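Local coordinates for Cyp101j2 (Sphingobium yanoikuyae, PDB 5KYO), which probably hydroxylates 1,8-cineole as a haem-dependent cytochrome P450 monooxygenase, at residues P40-F45 with A70-M75; P148-V153 with A385-K390; V158-G163 with H174-Q179. All coordinates share one frame; numbering follows the deposited sequence. Where two conformers were deposited one is given.

Contact 1. Residues P40-F45 with A70-M75; sequences PADRVF and APHPLM
The flat guanidinium of Arg43 lies on the imidazole of His72, the two planes 6° apart and their centres 4.1 Å from each other. NE rides over the rim of the ring, 3.7 Å from His72 CG. Arg43 can lie this way because its chain bends at chi2 (-140°) and then runs straight, carrying CD and the guanidinium across the imidazole face. While one face rests there, NH1 reaches an edge partner, a weak hydrogen bond of 3.3 Å to Leu74 O. A water held weakly by the same NH1 and by Leu74 N adds a second link to that strand residue, and NH2 is bonded to Glu330 O.

His72 NE2 gives a nearly straight hydrogen bond of 3.0 Å to Asp42 OD2, the acceptor lying in the ring plane. The carboxylate and ring planes are 86° apart, and NE2 meets OD2 from above the carboxylate plane.

Beside the polar pair Met75 folds back on itself, bent at chi2 and chi3, and sets its CE methyl 3.3 Å from Arg43 O. Its CB packs over one face of the Phe45 ring, 3.4 Å from CD2. An unbranched, flexible thioether can fold alongside the Arg43 carbonyl in this way and still offer CB to the ring. By these contacts the loop 40-45 is laid along strand 74-77, an edge strand of the mixed sheet, and backbone bonds from Arg43 and Phe45 to Trp76 extend the attachment. With an acid at the ring edge and a cation on its face, the imidazole is probably held in one orientation, and the carboxylate probably polarises the NE2-H bond, making the ring a better bed for the cation.

Contact 2. Residues P148-V153 with A385-K390; sequences PIEQVV and ARMEMK
Glu150 OE2 meets Lys390 NZ at 3.4 Å, a long salt bridge whose hydrogen bond is weak, at the partly exposed margin between two helices. The acid stretches out beyond CG, whereas the lysine turns at chi3 (65°), and that bend swings the ammonium to the carboxylate. Long, flexible chains of opposite charge suit such a margin, where they can span the gap between the helices.

Inward of the charges Met387 carries the packing. Its nearly extended chi1 (164°) and chi2 carry SD to the backbone of Ile149 and Glu150, 3.6 Å from Glu150 N and 4.2 Å from Ile149 CB; the bend at chi3 then sets the CE methyl by Glu150 CB. An unbranched side chain is well fitted to cross this distance. Val153 adds a shorter, branched contact, its CG1 4.2 Å from Glu388 CA.

The short helical segments cross at -40° with axes 9.7 Å apart. Helix 149-164, probably helix D of the P450 fold, packs against helix 382-399, probably helix L, which lines the haem pocket through Ala385. Ile184 of helix 181-188 touches Ile149, Val153 and Glu388, while Val275 of helix 273-288 also meets Glu388 and Asp304 of helix 303-313 meets Lys390.

Contact 3. Residues V158-G163 with H174-Q179; sequences VSLIEG and HEFAEQ
Helix 149-164 and helix 172-177, neighbours in the helical domain of the cytochrome P450 fold and joined through the brief strand 169-171, pack here by apolar side chains. Leu160 points at the second segment and spans Phe176 and Gln179: CB lies 3.9 Å from Phe176 CD1, and CD1 is 3.8 Å from Gln179 CB. Ile161, one residue on, brings CG1 within 3.8 Å of Phe176 CE1. Leu160 CB and Ile161 CG1 approach the CD1-CE1 side of the ring obliquely, from opposite sides of its plane. Phe176 reaches them with CG anti to its N (chi1 -175°). Its flat ring can meet these aliphatic chains of helix 149-164 and, at once, the rings of Phe172 and of Trp396 on helix 382-399, the latter edge-to-face.

Cut back to an alanine here, the Leu160 side chain would keep CB by the ring, but Gln179 CB is likely to lose its methyl cover. Gln179 shows both characters of its type: CB packs on leucine methyls, while its chain bends at chi2 (-77°) and NE2 donates to His174 O, 3.1 Å away, in the carbonyl plane. His174 ND1 in turn bonds Glu178 OE1 at 3.0 Å, a side-chain bond between residues four apart.

Contacts 2 and 3 draw on the same helix, 149-164, at successive places along its length, their centres about 14 Å apart; contact 1 lies on the opposite side of the chain's centre, with its centre about 43 Å from that of contact 2. All three are partly buried, yet contact 2 is nearest the middle of the chain and contact 1 the farthest out. The chemistry changes with place. At the edge of the sheet, 40-45 and 70-75 rely on stacking and directed polar bonds. The helix pair of contact 2 combines thioether packing with a marginal ion pair, and between 158-163 and 174-179 the union is purely apolar.

Contact 1. Residues P40-F45 with A70-M75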
loop_
_atom_site.group_PDB
_atom_site.type_symbol
_atom_site.label_atom_id
_atom_site.label_comp_id
_atom_site.label_asym_id
_atom_site.label_seq_id
_atom_site.Cartn_x
_atom_site.Cartn_y
_atom_site.Cartn_z
ATOM N N PRO A 40 -3.262 -6.272 -30.578
ATOM C CA PRO A 40 -4.003 -7.422 -31.114
ATOM C C PRO A 40 -5.278 -7.675 -30.315
ATOM O O PRO A 40 -5.251 -7.620 -29.088
ATOM C CB PRO A 40 -3.018 -8.590 -30.964
ATOM C CG PRO A 40 -1.984 -8.107 -29.989
ATOM C CD PRO A 40 -1.882 -6.630 -30.222
ATOM N N ALA A 41 -6.383 -7.936 -31.005
ATOM C CA ALA A 41 -7.657 -8.178 -30.339
ATOM C C ALA A 41 -7.620 -9.499 -29.573
ATOM O O ALA A 41 -8.504 -9.791 -28.771
ATOM C CB ALA A 41 -8.792 -8.170 -31.352
ATOM N N ASP A 42 -6.586 -10.292 -29.835
ATOM C CA ASP A 42 -6.351 -11.533 -29.115
ATOM C C ASP A 42 -5.941 -11.264 -27.661
ATOM O O ASP A 42 -6.038 -12.147 -26.808
ATOM C CB ASP A 42 -5.272 -12.354 -29.822
ATOM C CG ASP A 42 -5.180 -13.776 -29.302
ATOM O OD1 ASP A 42 -6.155 -14.247 -28.677
ATOM O OD2 ASP A 42 -4.138 -14.430 -29.534
ATOM N N ARG A 43 -5.486 -10.046 -27.381
ATOM C CA ARG A 43 -5.044 -9.700 -26.029
ATOM C C ARG A 43 -6.015 -8.782 -25.290
ATOM O O ARG A 43 -5.691 -8.251 -24.229
ATOM C CB ARG A 43 -3.658 -9.056 -26.079
ATOM C CG ARG A 43 -2.637 -9.928 -26.794
ATOM C CD ARG A 43 -1.292 -9.890 -26.107
ATOM N NE ARG A 43 -0.274 -10.627 -26.850
ATOM C CZ ARG A 43 0.962 -10.824 -26.414
ATOM N NH1 ARG A 43 1.329 -10.343 -25.236
ATOM N NH2 ARG A 43 1.832 -11.505 -27.147
ATOM N N VAL A 44 -7.211 -8.613 -25.843
ATOM C CA VAL A 44 -8.252 -7.782 -25.233
ATOM C C VAL A 44 -9.024 -8.511 -24.115
ATOM O O VAL A 44 -9.410 -9.674 -24.291
ATOM C CB VAL A 44 -9.237 -7.298 -26.314
ATOM C CG1 VAL A 44 -10.386 -6.527 -25.693
ATOM C CG2 VAL A 44 -8.500 -6.443 -27.321
ATOM N N PHE A 45 -9.238 -7.832 -22.981
ATOM C CA PHE A 45 -9.961 -8.405 -21.840
ATOM C C PHE A 45 -10.611 -7.295 -21.004
ATOM O O PHE A 45 -10.225 -6.132 -21.105
ATOM C CB PHE A 45 -9.010 -9.322 -21.034
ATOM C CG PHE A 45 -8.123 -8.616 -20.038
ATOM C CD1 PHE A 45 -8.040 -9.051 -18.715
ATOM C CD2 PHE A 45 -7.393 -7.503 -20.417
ATOM C CE1 PHE A 45 -7.216 -8.423 -17.822
ATOM C CE2 PHE A 45 -6.580 -6.877 -19.525
ATOM C CZ PHE A 45 -6.489 -7.326 -18.223
ATOM N N ALA A 70 -6.681 -15.688 -18.853
ATOM C CA ALA A 70 -5.988 -14.839 -19.824
ATOM C C ALA A 70 -5.088 -15.610 -20.786
ATOM O O ALA A 70 -4.133 -16.262 -20.361
ATOM C CB ALA A 70 -5.173 -13.783 -19.097
ATOM N N PRO A 71 -5.378 -15.501 -22.098
ATOM C CA PRO A 71 -4.652 -16.137 -23.210
ATOM C C PRO A 71 -3.169 -15.770 -23.291
ATOM O O PRO A 71 -2.392 -16.519 -23.887
ATOM C CB PRO A 71 -5.385 -15.618 -24.453
ATOM C CG PRO A 71 -6.726 -15.228 -23.971
ATOM C CD PRO A 71 -6.547 -14.743 -22.573
ATOM N N HIS A 72 -2.789 -14.629 -22.721
ATOM C CA HIS A 72 -1.393 -14.200 -22.703
ATOM C C HIS A 72 -1.009 -13.613 -21.346
ATOM O O HIS A 72 -1.865 -13.098 -20.632
ATOM C CB HIS A 72 -1.132 -13.164 -23.798
ATOM C CG HIS A 72 -1.459 -13.646 -25.175
ATOM N ND1 HIS A 72 -0.522 -14.222 -26.004
ATOM C CD2 HIS A 72 -2.622 -13.639 -25.869
ATOM C CE1 HIS A 72 -1.092 -14.548 -27.150
ATOM N NE2 HIS A 72 -2.367 -14.205 -27.094
ATOM N N PRO A 73 0.283 -13.697 -20.991
ATOM C CA PRO A 73 0.822 -13.043 -19.793
ATOM C C PRO A 73 0.598 -11.530 -19.804
ATOM O O PRO A 73 0.508 -10.910 -18.743
ATOM C CB PRO A 73 2.316 -13.363 -19.864
ATOM C CG PRO A 73 2.391 -14.624 -20.634
ATOM C CD PRO A 73 1.295 -14.537 -21.654
ATOM N N LEU A 74 0.518 -10.942 -20.992
ATOM C CA LEU A 74 0.295 -9.508 -21.102
ATOM C C LEU A 74 -0.980 -9.257 -21.876
ATOM O O LEU A 74 -1.038 -9.512 -23.075
ATOM C CB LEU A 74 1.484 -8.817 -21.784
ATOM C CG LEU A 74 1.505 -7.282 -21.745
ATOM C CD1 LEU A 74 1.994 -6.783 -20.395
ATOM C CD2 LEU A 74 2.360 -6.684 -22.858
ATOM N N MET A 75 -2.002 -8.763 -21.192
ATOM C CA MET A 75 -3.274 -8.440 -21.836
ATOM C C MET A 75 -3.486 -6.929 -21.871
ATOM O O MET A 75 -2.699 -6.169 -21.299
ATOM C CB MET A 75 -4.446 -9.125 -21.109
ATOM C CG MET A 75 -4.381 -10.646 -21.100
ATOM S SD MET A 75 -4.657 -11.367 -22.748
ATOM C CE MET A 75 -6.424 -11.168 -22.872
HETATM O O HOH W 1 2.526 -12.024 -23.348
#

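Contact 2. Residues P148-V153 with A385-K390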
loop_
_atom_site.group_PDB
_atom_site.type_symbol
_atom_site.label_atom_id
_atom_site.label_comp_id
_atom_site.label_asym_id
_atom_site.label_seq_id
_atom_site.Cartn_x
_atom_site.Cartn_y
_atom_site.Cartn_z
ATOM N N PRO A 148 11.455 4.892 18.515
ATOM C CA PRO A 148 10.462 5.353 19.495
ATOM C C PRO A 148 9.020 5.197 19.028
ATOM O O PRO A 148 8.095 5.409 19.810
ATOM C CB PRO A 148 10.788 6.850 19.662
ATOM C CG PRO A 148 12.117 7.054 19.026
ATOM C CD PRO A 148 12.210 6.032 17.952
ATOM N N ILE A 149 8.823 4.843 17.766
ATOM C CA ILE A 149 7.468 4.768 17.237
ATOM C C ILE A 149 6.763 3.531 17.802
ATOM O O ILE A 149 5.538 3.512 17.918
ATOM C CB ILE A 149 7.478 4.771 15.698
ATOM C CG1 ILE A 149 8.144 6.059 15.199
ATOM C CG2 ILE A 149 6.073 4.640 15.113
ATOM C CD1 ILE A 149 7.641 7.332 15.883
ATOM N N GLU A 150 7.534 2.514 18.187
ATOM C CA GLU A 150 6.926 1.289 18.689
ATOM C C GLU A 150 6.003 1.544 19.890
ATOM O O GLU A 150 4.891 1.013 19.938
ATOM C CB GLU A 150 7.987 0.239 19.055
ATOM C CG GLU A 150 7.316 -1.122 19.382
ATOM C CD GLU A 150 8.275 -2.292 19.457
ATOM O OE1 GLU A 150 9.502 -2.078 19.389
ATOM O OE2 GLU A 150 7.790 -3.437 19.588
ATOM N N GLN A 151 6.444 2.355 20.851
ATOM C CA GLN A 151 5.619 2.649 22.018
ATOM C C GLN A 151 4.441 3.542 21.643
ATOM O O GLN A 151 3.380 3.478 22.248
ATOM C CB GLN A 151 6.456 3.312 23.121
ATOM C CG GLN A 151 5.773 3.340 24.484
ATOM C CD GLN A 151 5.303 1.964 24.932
ATOM O OE1 GLN A 151 6.112 1.063 25.143
ATOM N NE2 GLN A 151 3.992 1.804 25.094
ATOM N N VAL A 152 4.630 4.383 20.634
ATOM C CA VAL A 152 3.517 5.171 20.111
ATOM C C VAL A 152 2.402 4.279 19.520
ATOM O O VAL A 152 1.209 4.505 19.775
ATOM C CB VAL A 152 4.019 6.177 19.052
ATOM C CG1 VAL A 152 2.875 6.774 18.295
ATOM C CG2 VAL A 152 4.843 7.277 19.739
ATOM N N VAL A 153 2.786 3.261 18.756
ATOM C CA VAL A 153 1.794 2.369 18.168
ATOM C C VAL A 153 1.155 1.574 19.307
ATOM O O VAL A 153 -0.049 1.400 19.341
ATOM C CB VAL A 153 2.392 1.409 17.110
ATOM C CG1 VAL A 153 1.288 0.542 16.485
ATOM C CG2 VAL A 153 3.092 2.185 16.015
ATOM N N ALA A 385 5.581 -0.813 8.516
ATOM C CA ALA A 385 4.416 -1.661 8.263
ATOM C C ALA A 385 4.456 -2.922 9.113
ATOM O O ALA A 385 3.480 -3.251 9.784
ATOM C CB ALA A 385 4.327 -2.015 6.768
ATOM N N ARG A 386 5.583 -3.625 9.090
ATOM C CA ARG A 386 5.794 -4.785 9.970
ATOM C C ARG A 386 5.787 -4.479 11.494
ATOM O O ARG A 386 5.290 -5.300 12.284
ATOM C CB ARG A 386 7.118 -5.459 9.603
ATOM C CG ARG A 386 7.157 -5.974 8.172
ATOM C CD ARG A 386 8.461 -6.683 7.863
ATOM N NE ARG A 386 8.635 -6.796 6.426
ATOM C CZ ARG A 386 9.520 -6.098 5.733
ATOM N NH1 ARG A 386 10.331 -5.250 6.354
ATOM N NH2 ARG A 386 9.598 -6.251 4.420
ATOM N N MET A 387 6.353 -3.338 11.911
ATOM C CA MET A 387 6.304 -2.948 13.331
ATOM C C MET A 387 4.866 -2.725 13.787
ATOM O O MET A 387 4.479 -3.203 14.856
ATOM C CB MET A 387 7.133 -1.691 13.638
ATOM C CG MET A 387 6.781 -1.036 15.007
ATOM S SD MET A 387 7.461 0.654 15.159
ATOM C CE MET A 387 9.210 0.269 15.086
ATOM N N GLU A 388 4.085 -2.009 12.973
ATOM C CA GLU A 388 2.666 -1.774 13.247
ATOM C C GLU A 388 1.874 -3.087 13.366
ATOM O O GLU A 388 1.133 -3.268 14.310
ATOM C CB GLU A 388 2.025 -0.921 12.152
ATOM C CG GLU A 388 2.448 0.532 12.120
ATOM C CD GLU A 388 2.033 1.187 10.817
ATOM O OE1 GLU A 388 1.579 0.449 9.919
ATOM O OE2 GLU A 388 2.148 2.420 10.685
ATOM N N MET A 389 2.054 -3.986 12.404
ATOM C CA MET A 389 1.356 -5.273 12.405
ATOM C C MET A 389 1.638 -6.070 13.672
ATOM O O MET A 389 0.726 -6.617 14.280
ATOM C CB MET A 389 1.757 -6.095 11.179
ATOM C CG MET A 389 1.013 -7.414 11.057
ATOM S SD MET A 389 -0.772 -7.188 11.005
ATOM C CE MET A 389 -0.931 -6.045 9.634
ATOM N N LYS A 390 2.910 -6.118 14.059
ATOM C CA LYS A 390 3.329 -6.851 15.240
ATOM C C LYS A 390 2.673 -6.331 16.510
ATOM O O LYS A 390 2.147 -7.105 17.328
ATOM C CB LYS A 390 4.851 -6.792 15.388
ATOM C CG LYS A 390 5.386 -7.732 16.459
ATOM C CD LYS A 390 6.883 -7.539 16.642
ATOM C CE LYS A 390 7.203 -6.149 17.170
ATOM N NZ LYS A 390 8.652 -6.007 17.466
#

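Contact 3. Residues V158-G163 with H174-Q179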
loop_
_atom_site.group_PDB
_atom_site.type_symbol
_atom_site.label_atom_id
_atom_site.label_comp_id
_atom_site.label_asym_id
_atom_site.label_seq_id
_atom_site.Cartn_x
_atom_site.Cartn_y
_atom_site.Cartn_z
ATOM N N VAL A 158 -3.627 0.115 22.212
ATOM C CA VAL A 158 -4.217 -0.234 23.501
ATOM C C VAL A 158 -5.412 0.652 23.822
ATOM O O VAL A 158 -6.441 0.168 24.273
ATOM C CB VAL A 158 -3.172 -0.123 24.661
ATOM C CG1 VAL A 158 -3.850 -0.138 26.023
ATOM C CG2 VAL A 158 -2.127 -1.229 24.562
ATOM N N SER A 159 -5.270 1.960 23.592
ATOM C CA SER A 159 -6.332 2.901 23.921
ATOM C C SER A 159 -7.568 2.625 23.069
ATOM O O SER A 159 -8.695 2.663 23.560
ATOM C CB SER A 159 -5.852 4.352 23.752
ATOM O OG SER A 159 -5.725 4.728 22.387
ATOM N N LEU A 160 -7.354 2.321 21.802
ATOM C CA LEU A 160 -8.475 2.053 20.922
ATOM C C LEU A 160 -9.187 0.768 21.327
ATOM O O LEU A 160 -10.407 0.741 21.408
ATOM C CB LEU A 160 -8.009 1.977 19.466
ATOM C CG LEU A 160 -7.434 3.306 18.932
ATOM C CD1 LEU A 160 -6.667 3.075 17.651
ATOM C CD2 LEU A 160 -8.559 4.299 18.687
ATOM N N ILE A 161 -8.421 -0.283 21.589
ATOM C CA ILE A 161 -9.012 -1.574 21.959
ATOM C C ILE A 161 -9.753 -1.474 23.276
ATOM O O ILE A 161 -10.849 -2.010 23.409
ATOM C CB ILE A 161 -7.926 -2.674 22.057
ATOM C CG1 ILE A 161 -7.290 -2.905 20.669
ATOM C CG2 ILE A 161 -8.487 -3.942 22.701
ATOM C CD1 ILE A 161 -5.964 -3.632 20.710
ATOM N N GLU A 162 -9.172 -0.794 24.270
ATOM C CA GLU A 162 -9.869 -0.743 25.549
ATOM C C GLU A 162 -11.157 0.058 25.411
ATOM O O GLU A 162 -12.135 -0.186 26.132
ATOM C CB GLU A 162 -8.974 -0.165 26.640
ATOM C CG GLU A 162 -7.862 -1.098 27.019
ATOM C CD GLU A 162 -8.368 -2.403 27.618
ATOM O OE1 GLU A 162 -9.484 -2.428 28.186
ATOM O OE2 GLU A 162 -7.636 -3.405 27.530
ATOM N N GLY A 163 -11.156 0.979 24.449
ATOM C CA GLY A 163 -12.314 1.792 24.130
ATOM C C GLY A 163 -13.547 0.980 23.774
ATOM O O GLY A 163 -14.604 1.174 24.367
ATOM N N HIS A 174 -13.387 1.314 10.551
ATOM C CA HIS A 174 -13.574 2.690 11.014
ATOM C C HIS A 174 -13.103 2.935 12.451
ATOM O O HIS A 174 -12.490 3.979 12.730
ATOM C CB HIS A 174 -15.036 3.109 10.890
ATOM C CG HIS A 174 -15.589 2.932 9.514
ATOM N ND1 HIS A 174 -14.819 3.098 8.383
ATOM C CD2 HIS A 174 -16.821 2.573 9.082
ATOM C CE1 HIS A 174 -15.560 2.868 7.313
ATOM N NE2 HIS A 174 -16.779 2.547 7.709
ATOM N N GLU A 175 -13.372 1.986 13.354
ATOM C CA GLU A 175 -13.079 2.201 14.778
ATOM C C GLU A 175 -11.656 1.865 15.196
ATOM O O GLU A 175 -11.227 2.242 16.294
ATOM C CB GLU A 175 -14.071 1.390 15.651
ATOM C CG GLU A 175 -15.535 1.839 15.503
ATOM C CD GLU A 175 -16.514 1.009 16.343
ATOM O OE1 GLU A 175 -16.383 0.995 17.582
ATOM O OE2 GLU A 175 -17.418 0.358 15.763
ATOM N N PHE A 176 -10.906 1.165 14.350
ATOM C CA PHE A 176 -9.546 0.766 14.727
ATOM C C PHE A 176 -8.522 1.101 13.634
ATOM O O PHE A 176 -7.665 1.987 13.838
ATOM C CB PHE A 176 -9.477 -0.734 15.077
ATOM C CG PHE A 176 -8.133 -1.164 15.590
ATOM C CD1 PHE A 176 -7.779 -0.937 16.908
ATOM C CD2 PHE A 176 -7.193 -1.720 14.733
ATOM C CE1 PHE A 176 -6.509 -1.284 17.368
ATOM C CE2 PHE A 176 -5.941 -2.080 15.186
ATOM C CZ PHE A 176 -5.596 -1.851 16.513
ATOM N N ALA A 177 -8.614 0.403 12.498
ATOM C CA ALA A 177 -7.587 0.457 11.459
ATOM C C ALA A 177 -7.368 1.883 10.994
ATOM O O ALA A 177 -6.244 2.309 10.889
ATOM C CB ALA A 177 -7.959 -0.442 10.266
ATOM N N GLU A 178 -8.454 2.601 10.731
ATOM C CA GLU A 178 -8.378 3.974 10.211
ATOM C C GLU A 178 -7.870 4.993 11.235
ATOM O O GLU A 178 -7.464 6.110 10.871
ATOM C CB GLU A 178 -9.748 4.418 9.689
ATOM C CG GLU A 178 -10.035 3.905 8.276
ATOM C CD GLU A 178 -11.478 4.112 7.811
ATOM O OE1 GLU A 178 -12.289 4.679 8.572
ATOM O OE2 GLU A 178 -11.796 3.701 6.668
ATOM N N GLN A 179 -7.887 4.619 12.508
ATOM C CA GLN A 179 -7.460 5.524 13.579
ATOM C C GLN A 179 -5.949 5.543 13.796
ATOM O O GLN A 179 -5.464 6.264 14.651
ATOM C CB GLN A 179 -8.144 5.136 14.888
ATOM C CG GLN A 179 -9.645 5.032 14.778
ATOM C CD GLN A 179 -10.308 6.381 14.765
ATOM O OE1 GLN A 179 -9.658 7.406 14.975
ATOM N NE2 GLN A 179 -11.608 6.397 14.506
#